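Local coordinates for UPF0303 protein YBR137W (Saccharomyces cerevisiae, PDB 4CLC) that is of unknown function but belongs to the HbpS-like family of the GAF clan, named for haem-degrading proteins, and is a cytoplasmic protein that assembles as ten chains, at residues N48-N53 against K57-D62; L71-T76 against W87-K92; K93-F98 against Y143-I148; G106-D111 against E116-D121; G130-Q135 against S162-F167. All coordinates share one frame; numbering follows the deposited sequence.

Contact 1 (N48-N53 against K57-D62); sequences NAVKEN and KPVAID
V50 meets V59 with one methyl, its CG1, which lies over the fork of the other side chain rather than beside a single branch. The two isopropyl groups cross at a slant, and V50 CG1 comes within 3.7 Å of V59 CB and 3.8 Å of V59 CG2. With CG1 anti to the backbone N of V50 (chi1 168°), the second methyl, CG2, is directed to I61: V50 CG2 to I61 CD1 is a looser 4.4 Å. I61 can reach that far because its chain is extended at chi2, carrying CD1 back toward the helix. T76, just after strand 70-75, and M159 of helix 153-168 also touch V50. The contact thus packs the last turn of helix 36-53 on the start of strand 60-64 and on V59 in the loop just before it. No hydrogen bond joins the two segments. Branched aliphatic side chains suit such a buried place, and the chemistry implies that they hold the helix to this region by shape and exclusion of water.

Contact 2 (L71-T76 against W87-K92); sequences LFRTVT and WIQRKK
R73 and I88 lie alongside each other, running opposite ways, the arginine reaching from the strand and the isoleucine from the helix. The packing part of the contact sets an aliphatic side chain on the face of a flat cation. I88 CD1 lies over one face of the guanidinium, toward its rim, and is 4.0 Å from R73 NE, while I88 CG2 approaches R73 NH2 at 3.9 Å. The R73 chain leaves the strand with CG anti to N (chi1 179°) and then bends at chi2 and chi3, which turns the face of the group to the isoleucine. An arginine suits this buried spot because its face accepts hydrocarbon while its nitrogens find acids: NE makes a salt bridge to D62 and NH1 another to D85. Here helix 84-98 lies across one face of the alpha/beta sheet, reaching strand 70-75, one of the two outermost strands within the chain, where L71 and F72 together face I63, a classic beta bulge. The backbone of R73 also hydrogen-bonds to another chain of the assembly. Among the polar groups, Q89 OE1 stands 4.3 Å from R73 NH2, too far for a bond, and instead accepts from K92 NZ at 2.8 Å, the donor well above the carbonyl plane of the amide. K92 NZ also forms a long, weak ion pair with D62.

Contact 3 (K93-F98 against Y143-I148); sequences KTALRF and YACLTI
The carbonyl oxygen T94 O accepts F98 N at 3.0 Å and, weakly, R97 N, and this turn of helix carries A95, whose CB points at the strand, and L96, whose branch reaches round to it. This is helix-on-sheet packing in an alpha/beta fold: helix 84-98 lies on one face of the mixed sheet, over its middle strand, 144-149. A small residue and a long one share the work. A95 brings only a methyl, which lets the helix come close, and L96 extends its branch from the side of the helix. Between them sits C145, small enough to fit under the helix and apolar enough for a buried place. L133, from the adjoining strand 131-136, touches both L96 and C145 and continues the same hydrophobic layer, while K92 packs on C145 one turn earlier in the helix. The two ends of the cysteine are divided between the partners: C145 CB lies 4.1 Å from L96 CD2, whereas SG, anti to the backbone N (chi1 175°), lies 4.0 Å from A95 CB.

Contact 4 (G106-D111 against E116-D121); sequences GCKKGD and EKFFVD
K109 lays the first part of its side chain against the edge of the F118 ring, the two side chains crossing at about a right angle. Its CB comes first, near the plane of the ring, nearest to F118 CE2 and 3.6 Å from F118 CZ. CG follows at 4.0 Å from F118 CE2 and CD at 4.1 Å from the same atom, so three methylenes in turn pass one corner of the ring. The chain then bends at chi4 (-69°), and its tip, NZ, donates a hydrogen bond to K112 O in the intervening loop. A lysine suits this partly exposed place, since its aliphatic part packs on an aromatic while its amine reaches a polar partner. K117 meets the same group from another direction: its CG lies over the centre of one F118 face, and its CD touches K109 CA at 3.6 Å. F98 meets the F118 ring edge-to-face, and F127 meets it with nearly parallel planes, which ties this outlying region to the body of the domain. K109 takes a positive phi (78°) as the third residue of a type II beta turn, C107 to G110, closed by a weak G110 N to C107 O bond at the end of helix 102-107.

Contact 5 (G130-Q135 against S162-F167); sequences GAVLIQ and SSLIAF
Strand 131-135 and helix 162-167 run nearly parallel, their directions 20° apart and their axes 10.4 Å apart at the closest. The pair belongs to the alpha/beta sandwich of this GAF-clan domain: the chain makes the antiparallel strands 131-136 and 144-149, then returns as helix 153-168 to lie on the sheet. L164 is the one helix residue here that carries the contact. Its side chain leaves with CG anti to the backbone N (chi1 -157°), which points the fork at the strand, and the two methyls go to different residues. CD2 is taken by V132, whose side chain runs past the leucine the other way, with V132 CG1 and L164 CD2 3.5 Å apart. CD1 goes to I134. V132, two residues before I134, points at the helix; I134 meets the leucine from the flank. L133 between them points away, toward helix 84-98. Beta-branched residues suit a strand, and the forked leucine suits a helix that must touch two of them at once. L146 of the neighbouring strand also packs on L164. The leucine spans V132 and I134, with I134 CG1 4.1 Å from L164 CD1, while L164 CD2 lies 3.9 Å from the carbonyl oxygen L133 O.

In the fold
Four of the contacts are buried helix-on-sheet packing, and they divide between the two faces of one sheet. Contacts 1 and 5 set helices 36-53 and 153-168 on one face; contacts 2 and 3 use successive turns of helix 84-98 on the other. Contacts 1, 3 and 5 are purely apolar between their segments, whereas contact 2, at an outermost strand, brings in charge, its arginine paired with D62 of contact 1. Backbone hydrogen bonds knit contacts 3 and 5, contacts 1 and 2, and contacts 1 and 3. Contact 4 stands apart, about 28 Å from contact 1 between centres: it joins loop ends near the surface through lysine methylenes and an aromatic ring, and touches contact 3 through F98 and R97.

Contact 1 (N48-N53 against K57-D62)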
# COMPACT_ATOMS: atom_id res chain seq x y z
N ASN D 48 5.48 -39.90 -9.02
CA ASN D 48 5.92 -41.28 -8.84
C ASN D 48 7.42 -41.28 -8.60
O ASN D 48 7.91 -41.79 -7.58
CB ASN D 48 5.55 -42.13 -10.06
CG ASN D 48 6.38 -43.39 -10.16
OD1 ASN D 48 7.17 -43.57 -11.11
ND2 ASN D 48 6.19 -44.30 -9.21
N ALA D 49 8.15 -40.66 -9.53
CA ALA D 49 9.60 -40.54 -9.46
C ALA D 49 10.10 -40.06 -8.10
O ALA D 49 10.86 -40.77 -7.44
CB ALA D 49 10.09 -39.64 -10.54
N VAL D 50 9.69 -38.86 -7.67
CA VAL D 50 10.11 -38.37 -6.36
C VAL D 50 9.78 -39.39 -5.28
O VAL D 50 10.52 -39.53 -4.30
CB VAL D 50 9.47 -36.99 -6.01
CG1 VAL D 50 9.68 -36.63 -4.55
CG2 VAL D 50 10.09 -35.89 -6.84
N LYS D 51 8.68 -40.12 -5.41
CA LYS D 51 8.35 -40.98 -4.29
C LYS D 51 9.10 -42.31 -4.33
O LYS D 51 9.32 -42.93 -3.29
CB LYS D 51 6.84 -41.19 -4.16
CG LYS D 51 6.39 -40.80 -2.72
CD LYS D 51 5.09 -41.46 -2.27
CE LYS D 51 4.03 -41.40 -3.33
NZ LYS D 51 2.98 -42.38 -3.00
N GLU D 52 9.51 -42.75 -5.52
CA GLU D 52 10.36 -43.93 -5.59
C GLU D 52 11.76 -43.61 -5.09
O GLU D 52 12.26 -44.25 -4.16
CB GLU D 52 10.42 -44.49 -7.02
CG GLU D 52 9.39 -45.58 -7.28
CD GLU D 52 9.09 -45.75 -8.76
OE1 GLU D 52 10.00 -45.54 -9.59
OE2 GLU D 52 7.93 -46.09 -9.10
N ASN D 53 12.38 -42.58 -5.67
CA ASN D 53 13.71 -42.15 -5.26
C ASN D 53 13.83 -41.58 -3.85
O ASN D 53 14.85 -41.79 -3.19
CB ASN D 53 14.24 -41.12 -6.25
CG ASN D 53 14.39 -41.68 -7.65
OD1 ASN D 53 15.48 -42.08 -8.05
ND2 ASN D 53 13.28 -41.71 -8.39
N LYS D 57 10.10 -38.50 2.06
CA LYS D 57 10.44 -37.07 1.95
C LYS D 57 9.25 -36.29 1.39
O LYS D 57 8.81 -36.55 0.26
CB LYS D 57 11.68 -36.87 1.06
CG LYS D 57 13.02 -37.10 1.77
CD LYS D 57 13.31 -36.01 2.78
CE LYS D 57 14.59 -36.25 3.55
NZ LYS D 57 14.83 -35.12 4.52
N PRO D 58 8.67 -35.39 2.19
CA PRO D 58 7.56 -34.62 1.63
C PRO D 58 8.05 -33.62 0.60
O PRO D 58 8.87 -32.76 0.90
CB PRO D 58 6.98 -33.91 2.86
CG PRO D 58 8.16 -33.71 3.75
CD PRO D 58 9.10 -34.88 3.50
N VAL D 59 7.47 -33.67 -0.59
CA VAL D 59 7.94 -32.83 -1.67
C VAL D 59 6.75 -32.24 -2.40
O VAL D 59 5.74 -32.91 -2.60
CB VAL D 59 8.85 -33.61 -2.62
CG1 VAL D 59 9.08 -32.86 -3.90
CG2 VAL D 59 10.16 -33.87 -1.95
N ALA D 60 6.86 -30.96 -2.77
CA ALA D 60 5.80 -30.27 -3.47
C ALA D 60 6.18 -30.15 -4.94
O ALA D 60 7.32 -29.87 -5.26
CB ALA D 60 5.53 -28.92 -2.85
N ILE D 61 5.22 -30.39 -5.82
CA ILE D 61 5.45 -30.37 -7.26
C ILE D 61 4.46 -29.44 -7.96
O ILE D 61 3.27 -29.62 -7.79
CB ILE D 61 5.34 -31.79 -7.84
CG1 ILE D 61 6.36 -32.72 -7.19
CG2 ILE D 61 5.50 -31.77 -9.34
CD1 ILE D 61 6.11 -34.17 -7.48
N ASP D 62 4.95 -28.48 -8.73
CA ASP D 62 4.06 -27.56 -9.44
C ASP D 62 4.27 -27.55 -10.97
O ASP D 62 5.39 -27.70 -11.47
CB ASP D 62 4.23 -26.14 -8.88
CG ASP D 62 3.18 -25.16 -9.43
OD1 ASP D 62 3.43 -24.54 -10.49
OD2 ASP D 62 2.11 -25.01 -8.79

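Contact 2 (L71-T76 against W87-K92)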
# COMPACT_ATOMS: atom_id res chain seq x y z
N LEU D 71 -1.64 -25.59 -13.62
CA LEU D 71 -2.19 -26.79 -14.22
C LEU D 71 -2.18 -27.99 -13.26
O LEU D 71 -3.08 -28.83 -13.27
CB LEU D 71 -1.44 -27.13 -15.50
CG LEU D 71 -1.33 -25.94 -16.47
CD1 LEU D 71 -0.52 -26.29 -17.69
CD2 LEU D 71 -2.69 -25.45 -16.89
N PHE D 72 -1.13 -28.06 -12.43
CA PHE D 72 -0.87 -29.23 -11.60
C PHE D 72 -0.23 -28.88 -10.29
O PHE D 72 0.69 -28.08 -10.25
CB PHE D 72 0.06 -30.23 -12.30
CG PHE D 72 0.24 -31.51 -11.54
CD1 PHE D 72 -0.64 -32.55 -11.70
CD2 PHE D 72 1.29 -31.68 -10.66
CE1 PHE D 72 -0.49 -33.73 -10.99
CE2 PHE D 72 1.46 -32.86 -9.95
CZ PHE D 72 0.56 -33.88 -10.12
N ARG D 73 -0.67 -29.52 -9.23
CA ARG D 73 0.02 -29.40 -7.96
C ARG D 73 -0.20 -30.67 -7.15
O ARG D 73 -1.28 -31.26 -7.20
CB ARG D 73 -0.47 -28.17 -7.19
CG ARG D 73 0.19 -28.00 -5.85
CD ARG D 73 1.61 -27.50 -5.99
NE ARG D 73 1.68 -26.15 -6.55
CZ ARG D 73 1.48 -25.04 -5.85
NH1 ARG D 73 1.19 -25.11 -4.56
NH2 ARG D 73 1.56 -23.86 -6.45
N THR D 74 0.82 -31.10 -6.42
CA THR D 74 0.67 -32.24 -5.53
C THR D 74 1.69 -32.21 -4.42
O THR D 74 2.64 -31.46 -4.43
CB THR D 74 0.78 -33.60 -6.26
OG1 THR D 74 0.40 -34.64 -5.36
CG2 THR D 74 2.18 -33.86 -6.72
N VAL D 75 1.45 -33.03 -3.42
CA VAL D 75 2.30 -33.12 -2.27
C VAL D 75 2.68 -34.60 -2.17
O VAL D 75 1.79 -35.46 -2.25
CB VAL D 75 1.55 -32.54 -1.03
CG1 VAL D 75 1.65 -33.43 0.18
CG2 VAL D 75 2.01 -31.13 -0.75
N THR D 76 3.97 -34.93 -2.08
CA THR D 76 4.41 -36.33 -2.30
C THR D 76 4.32 -37.25 -1.09
O THR D 76 4.44 -38.47 -1.22
CB THR D 76 5.89 -36.43 -2.76
OG1 THR D 76 6.75 -35.87 -1.77
CG2 THR D 76 6.10 -35.74 -4.09
N TRP D 87 8.03 -21.31 -1.34
CA TRP D 87 9.24 -21.70 -2.06
C TRP D 87 8.90 -21.94 -3.51
O TRP D 87 9.63 -21.49 -4.41
CB TRP D 87 9.90 -22.94 -1.45
CG TRP D 87 10.85 -22.58 -0.34
CD1 TRP D 87 10.61 -22.60 1.01
CD2 TRP D 87 12.18 -22.09 -0.49
NE1 TRP D 87 11.70 -22.15 1.70
CE2 TRP D 87 12.69 -21.83 0.80
CE3 TRP D 87 13.00 -21.84 -1.60
CZ2 TRP D 87 13.98 -21.34 1.01
CZ3 TRP D 87 14.27 -21.35 -1.38
CH2 TRP D 87 14.75 -21.11 -0.09
N ILE D 88 7.78 -22.61 -3.76
CA ILE D 88 7.36 -22.86 -5.12
C ILE D 88 7.12 -21.55 -5.87
O ILE D 88 7.55 -21.40 -7.01
CB ILE D 88 6.11 -23.74 -5.17
CG1 ILE D 88 6.50 -25.18 -4.85
CG2 ILE D 88 5.44 -23.68 -6.55
CD1 ILE D 88 5.38 -26.14 -5.03
N GLN D 89 6.47 -20.59 -5.21
CA GLN D 89 6.17 -19.32 -5.85
C GLN D 89 7.43 -18.53 -6.10
O GLN D 89 7.66 -18.01 -7.19
CB GLN D 89 5.20 -18.50 -5.02
CG GLN D 89 4.16 -17.78 -5.87
CD GLN D 89 3.27 -18.74 -6.67
OE1 GLN D 89 3.30 -19.97 -6.48
NE2 GLN D 89 2.45 -18.18 -7.57
N ARG D 90 8.28 -18.49 -5.08
CA ARG D 90 9.54 -17.78 -5.17
C ARG D 90 10.51 -18.39 -6.20
O ARG D 90 11.19 -17.65 -6.93
CB ARG D 90 10.17 -17.71 -3.79
CG ARG D 90 9.31 -16.97 -2.80
CD ARG D 90 9.96 -16.88 -1.46
NE ARG D 90 11.29 -16.29 -1.56
CZ ARG D 90 12.42 -16.94 -1.29
NH1 ARG D 90 12.40 -18.20 -0.87
NH2 ARG D 90 13.58 -16.32 -1.43
N LYS D 91 10.58 -19.72 -6.29
CA LYS D 91 11.47 -20.31 -7.29
C LYS D 91 10.96 -20.03 -8.70
O LYS D 91 11.71 -19.56 -9.56
CB LYS D 91 11.63 -21.81 -7.08
CG LYS D 91 12.33 -22.20 -5.81
CD LYS D 91 12.65 -23.68 -5.79
CE LYS D 91 13.03 -24.15 -4.40
NZ LYS D 91 13.28 -25.63 -4.39
N LYS D 92 9.68 -20.33 -8.90
CA LYS D 92 8.99 -20.16 -10.18
C LYS D 92 9.14 -18.73 -10.67
O LYS D 92 9.41 -18.50 -11.85
CB LYS D 92 7.50 -20.51 -10.03
CG LYS D 92 6.69 -20.37 -11.30
CD LYS D 92 5.25 -20.78 -11.13
CE LYS D 92 4.56 -19.99 -10.06
NZ LYS D 92 4.05 -20.92 -9.03

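Contact 3 (K93-F98 against Y143-I148)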
# COMPACT_ATOMS: atom_id res chain seq x y z
N LYS D 93 8.98 -17.79 -9.75
CA LYS D 93 9.05 -16.39 -10.11
C LYS D 93 10.42 -16.07 -10.71
O LYS D 93 10.51 -15.52 -11.82
CB LYS D 93 8.74 -15.49 -8.90
CG LYS D 93 8.43 -14.07 -9.34
CD LYS D 93 7.87 -13.19 -8.25
CE LYS D 93 7.41 -11.85 -8.83
NZ LYS D 93 6.37 -11.16 -7.99
N THR D 94 11.48 -16.42 -9.98
CA THR D 94 12.84 -16.24 -10.49
C THR D 94 13.00 -16.87 -11.86
O THR D 94 13.36 -16.19 -12.82
CB THR D 94 13.89 -16.84 -9.55
OG1 THR D 94 13.87 -16.19 -8.27
CG2 THR D 94 15.24 -16.70 -10.17
N ALA D 95 12.70 -18.16 -11.98
CA ALA D 95 12.84 -18.88 -13.25
C ALA D 95 12.13 -18.23 -14.44
O ALA D 95 12.74 -18.11 -15.50
CB ALA D 95 12.37 -20.29 -13.10
N LEU D 96 10.87 -17.83 -14.28
CA LEU D 96 10.10 -17.28 -15.41
C LEU D 96 10.62 -15.90 -15.82
O LEU D 96 10.56 -15.51 -16.99
CB LEU D 96 8.61 -17.20 -15.08
CG LEU D 96 7.83 -18.52 -15.11
CD1 LEU D 96 6.53 -18.41 -14.31
CD2 LEU D 96 7.57 -19.00 -16.54
N ARG D 97 11.12 -15.17 -14.84
CA ARG D 97 11.63 -13.84 -15.10
C ARG D 97 12.96 -13.86 -15.83
O ARG D 97 13.18 -13.10 -16.79
CB ARG D 97 11.78 -13.06 -13.79
CG ARG D 97 12.51 -11.77 -13.98
CD ARG D 97 12.50 -10.92 -12.73
NE ARG D 97 13.27 -9.69 -12.94
CZ ARG D 97 13.24 -8.65 -12.12
NH1 ARG D 97 12.47 -8.69 -11.03
NH2 ARG D 97 13.97 -7.58 -12.38
N PHE D 98 13.88 -14.70 -15.34
CA PHE D 98 15.25 -14.63 -15.81
C PHE D 98 15.56 -15.55 -16.98
O PHE D 98 16.58 -15.36 -17.66
CB PHE D 98 16.18 -14.89 -14.65
CG PHE D 98 16.20 -13.77 -13.63
CD1 PHE D 98 16.91 -12.61 -13.86
CD2 PHE D 98 15.49 -13.90 -12.44
CE1 PHE D 98 16.92 -11.58 -12.92
CE2 PHE D 98 15.50 -12.89 -11.50
CZ PHE D 98 16.22 -11.73 -11.74
N TYR D 143 7.05 -23.21 -22.61
CA TYR D 143 5.66 -23.63 -22.40
C TYR D 143 5.19 -23.24 -21.01
O TYR D 143 4.10 -22.69 -20.83
CB TYR D 143 5.50 -25.15 -22.58
CG TYR D 143 5.29 -25.62 -24.00
CD1 TYR D 143 4.52 -24.88 -24.88
CD2 TYR D 143 5.86 -26.81 -24.46
CE1 TYR D 143 4.32 -25.31 -26.18
CE2 TYR D 143 5.66 -27.24 -25.76
CZ TYR D 143 4.88 -26.48 -26.61
OH TYR D 143 4.66 -26.86 -27.91
N ALA D 144 6.00 -23.57 -20.02
CA ALA D 144 5.58 -23.54 -18.64
C ALA D 144 6.80 -23.59 -17.75
O ALA D 144 7.91 -23.42 -18.21
CB ALA D 144 4.65 -24.69 -18.35
N CYS D 145 6.59 -23.80 -16.46
CA CYS D 145 7.68 -23.96 -15.54
C CYS D 145 7.33 -25.11 -14.58
O CYS D 145 6.21 -25.19 -14.06
CB CYS D 145 7.94 -22.64 -14.80
SG CYS D 145 9.19 -22.69 -13.48
N LEU D 146 8.29 -26.01 -14.39
CA LEU D 146 8.15 -27.10 -13.45
C LEU D 146 8.92 -26.75 -12.19
O LEU D 146 10.06 -26.34 -12.28
CB LEU D 146 8.67 -28.39 -14.08
CG LEU D 146 9.15 -29.54 -13.20
CD1 LEU D 146 8.03 -30.01 -12.33
CD2 LEU D 146 9.61 -30.64 -14.09
N THR D 147 8.29 -26.89 -11.03
CA THR D 147 8.92 -26.47 -9.79
C THR D 147 8.76 -27.51 -8.70
O THR D 147 7.64 -27.90 -8.37
CB THR D 147 8.37 -25.15 -9.27
OG1 THR D 147 8.52 -24.13 -10.25
CG2 THR D 147 9.09 -24.75 -8.01
N ILE D 148 9.88 -27.94 -8.14
CA ILE D 148 9.88 -28.96 -7.11
C ILE D 148 10.42 -28.32 -5.85
O ILE D 148 11.23 -27.39 -5.92
CB ILE D 148 10.72 -30.17 -7.54
CG1 ILE D 148 10.13 -30.78 -8.81
CG2 ILE D 148 10.77 -31.21 -6.45
CD1 ILE D 148 10.88 -31.96 -9.33

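Contact 4 (G106-D111 against E116-D121)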
# COMPACT_ATOMS: atom_id res chain seq x y z
N GLY D 106 21.10 -19.18 -9.11
CA GLY D 106 21.80 -19.18 -7.84
C GLY D 106 23.30 -19.42 -8.03
O GLY D 106 24.14 -18.99 -7.22
N CYS D 107 23.63 -20.10 -9.13
CA CYS D 107 25.02 -20.36 -9.49
C CYS D 107 25.62 -19.04 -9.90
O CYS D 107 26.59 -18.58 -9.30
CB CYS D 107 25.13 -21.39 -10.61
SG CYS D 107 24.85 -23.03 -9.96
N LYS D 108 24.95 -18.40 -10.86
CA LYS D 108 25.20 -17.00 -11.16
C LYS D 108 24.90 -16.32 -9.83
O LYS D 108 24.29 -16.93 -8.97
CB LYS D 108 24.28 -16.53 -12.29
CG LYS D 108 24.81 -15.43 -13.17
CD LYS D 108 23.87 -15.20 -14.37
CE LYS D 108 24.41 -14.17 -15.36
NZ LYS D 108 23.41 -13.80 -16.42
N LYS D 109 25.42 -15.12 -9.59
CA LYS D 109 25.21 -14.43 -8.30
C LYS D 109 26.04 -14.88 -7.09
O LYS D 109 26.28 -14.05 -6.19
CB LYS D 109 23.73 -14.55 -7.87
CG LYS D 109 23.47 -14.49 -6.36
CD LYS D 109 22.23 -15.22 -5.94
CE LYS D 109 21.85 -14.81 -4.54
NZ LYS D 109 22.81 -15.30 -3.52
N GLY D 110 26.58 -16.10 -7.10
CA GLY D 110 26.89 -16.76 -5.84
C GLY D 110 27.61 -15.89 -4.83
O GLY D 110 28.62 -15.27 -5.15
N ASP D 111 27.08 -15.87 -3.62
CA ASP D 111 27.61 -15.10 -2.48
C ASP D 111 27.20 -13.63 -2.47
O ASP D 111 27.23 -13.00 -1.41
CB ASP D 111 29.15 -15.17 -2.41
CG ASP D 111 29.68 -16.46 -1.76
OD1 ASP D 111 28.98 -17.50 -1.81
OD2 ASP D 111 30.80 -16.42 -1.20
N GLU D 116 21.58 -7.26 -4.27
CA GLU D 116 22.80 -6.71 -4.85
C GLU D 116 22.97 -7.02 -6.33
O GLU D 116 23.28 -6.12 -7.11
CB GLU D 116 24.03 -7.22 -4.12
CG GLU D 116 24.42 -6.47 -2.86
CD GLU D 116 25.47 -7.23 -2.04
OE1 GLU D 116 26.00 -8.25 -2.54
OE2 GLU D 116 25.73 -6.81 -0.88
N LYS D 117 22.85 -8.29 -6.70
CA LYS D 117 23.21 -8.66 -8.07
C LYS D 117 22.11 -8.47 -9.13
O LYS D 117 22.38 -8.02 -10.23
CB LYS D 117 23.72 -10.11 -8.10
CG LYS D 117 24.32 -10.52 -9.45
CD LYS D 117 25.76 -11.00 -9.28
CE LYS D 117 26.49 -11.29 -10.62
NZ LYS D 117 25.83 -10.85 -11.91
N PHE D 118 20.88 -8.88 -8.82
CA PHE D 118 19.79 -8.77 -9.80
C PHE D 118 18.78 -7.65 -9.53
O PHE D 118 17.90 -7.40 -10.38
CB PHE D 118 19.10 -10.11 -9.91
CG PHE D 118 20.05 -11.22 -10.16
CD1 PHE D 118 20.66 -11.34 -11.40
CD2 PHE D 118 20.38 -12.10 -9.15
CE1 PHE D 118 21.57 -12.35 -11.63
CE2 PHE D 118 21.28 -13.11 -9.38
CZ PHE D 118 21.88 -13.24 -10.62
N PHE D 119 18.95 -6.99 -8.38
CA PHE D 119 18.05 -5.94 -7.91
C PHE D 119 16.61 -6.40 -7.75
O PHE D 119 15.70 -5.85 -8.38
CB PHE D 119 18.14 -4.74 -8.86
CG PHE D 119 19.53 -4.26 -9.04
CD1 PHE D 119 20.10 -3.39 -8.11
CD2 PHE D 119 20.31 -4.72 -10.09
CE1 PHE D 119 21.40 -2.97 -8.24
CE2 PHE D 119 21.61 -4.29 -10.25
CZ PHE D 119 22.16 -3.42 -9.32
N VAL D 120 16.44 -7.37 -6.84
CA VAL D 120 15.18 -8.07 -6.58
C VAL D 120 15.03 -8.36 -5.08
O VAL D 120 16.02 -8.48 -4.37
CB VAL D 120 15.09 -9.39 -7.35
CG1 VAL D 120 15.09 -9.15 -8.83
CG2 VAL D 120 16.25 -10.27 -6.98
N ASP D 121 13.79 -8.49 -4.62
CA ASP D 121 13.44 -8.58 -3.20
C ASP D 121 13.97 -9.80 -2.44
O ASP D 121 14.35 -9.68 -1.28
CB ASP D 121 11.93 -8.56 -3.06
CG ASP D 121 11.46 -8.20 -1.68
OD1 ASP D 121 12.06 -8.67 -0.68
OD2 ASP D 121 10.47 -7.45 -1.59

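Contact 5 (G130-Q135 against S162-F167)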
# COMPACT_ATOMS: atom_id res chain seq x y z
N GLY D 130 15.42 -26.03 -8.14
CA GLY D 130 14.15 -26.74 -8.19
C GLY D 130 13.06 -26.22 -9.12
O GLY D 130 12.07 -26.92 -9.34
N ALA D 131 13.27 -25.05 -9.72
CA ALA D 131 12.34 -24.52 -10.71
C ALA D 131 12.97 -24.58 -12.08
O ALA D 131 13.90 -23.83 -12.36
CB ALA D 131 11.96 -23.09 -10.39
N VAL D 132 12.46 -25.46 -12.93
CA VAL D 132 13.00 -25.61 -14.26
C VAL D 132 11.92 -25.27 -15.28
O VAL D 132 10.83 -25.80 -15.24
CB VAL D 132 13.52 -27.05 -14.50
CG1 VAL D 132 13.91 -27.26 -15.95
CG2 VAL D 132 14.70 -27.34 -13.59
N LEU D 133 12.23 -24.35 -16.17
CA LEU D 133 11.32 -24.03 -17.24
C LEU D 133 11.10 -25.25 -18.13
O LEU D 133 11.98 -26.10 -18.26
CB LEU D 133 11.85 -22.87 -18.08
CG LEU D 133 11.97 -21.53 -17.36
CD1 LEU D 133 12.72 -20.54 -18.22
CD2 LEU D 133 10.61 -21.00 -17.03
N ILE D 134 9.90 -25.33 -18.72
CA ILE D 134 9.58 -26.33 -19.71
C ILE D 134 9.63 -25.68 -21.08
O ILE D 134 8.73 -24.91 -21.44
CB ILE D 134 8.18 -26.94 -19.49
CG1 ILE D 134 8.05 -27.55 -18.10
CG2 ILE D 134 7.89 -27.99 -20.55
CD1 ILE D 134 6.69 -28.17 -17.87
N GLN D 135 10.65 -26.02 -21.86
CA GLN D 135 10.88 -25.40 -23.17
C GLN D 135 10.01 -25.99 -24.26
O GLN D 135 9.59 -27.14 -24.16
CB GLN D 135 12.34 -25.54 -23.56
CG GLN D 135 13.00 -24.22 -23.79
CD GLN D 135 13.19 -23.46 -22.51
OE1 GLN D 135 13.78 -23.96 -21.56
NE2 GLN D 135 12.67 -22.23 -22.47
N SER D 162 15.94 -34.15 -14.68
CA SER D 162 16.09 -35.54 -15.09
C SER D 162 14.77 -36.07 -15.59
O SER D 162 14.67 -36.59 -16.72
CB SER D 162 16.58 -36.37 -13.92
OG SER D 162 17.38 -35.60 -13.05
N SER D 163 13.75 -35.94 -14.74
CA SER D 163 12.42 -36.47 -15.03
C SER D 163 11.75 -35.68 -16.13
O SER D 163 10.91 -36.19 -16.85
CB SER D 163 11.55 -36.48 -13.78
OG SER D 163 11.46 -35.20 -13.22
N LEU D 164 12.15 -34.43 -16.28
CA LEU D 164 11.66 -33.62 -17.37
C LEU D 164 12.21 -34.14 -18.70
O LEU D 164 11.47 -34.28 -19.67
CB LEU D 164 12.06 -32.17 -17.14
CG LEU D 164 11.30 -31.04 -17.79
CD1 LEU D 164 9.81 -31.27 -17.67
CD2 LEU D 164 11.71 -29.82 -17.02
N ILE D 165 13.51 -34.45 -18.73
CA ILE D 165 14.18 -35.04 -19.90
C ILE D 165 13.78 -36.50 -20.12
O ILE D 165 13.58 -36.94 -21.26
CB ILE D 165 15.72 -34.96 -19.77
CG1 ILE D 165 16.21 -33.52 -19.94
CG2 ILE D 165 16.40 -35.84 -20.80
CD1 ILE D 165 17.69 -33.41 -20.16
N ALA D 166 13.65 -37.26 -19.03
CA ALA D 166 13.12 -38.61 -19.12
C ALA D 166 11.72 -38.63 -19.75
O ALA D 166 11.48 -39.40 -20.68
CB ALA D 166 13.07 -39.25 -17.75
N PHE D 167 10.82 -37.78 -19.24
CA PHE D 167 9.46 -37.70 -19.77
C PHE D 167 9.46 -37.29 -21.24
O PHE D 167 8.71 -37.84 -22.06
CB PHE D 167 8.63 -36.70 -18.97
CG PHE D 167 7.19 -36.62 -19.40
CD1 PHE D 167 6.80 -35.76 -20.40
CD2 PHE D 167 6.22 -37.41 -18.79
CE1 PHE D 167 5.47 -35.69 -20.80
CE2 PHE D 167 4.88 -37.34 -19.18
CZ PHE D 167 4.52 -36.48 -20.19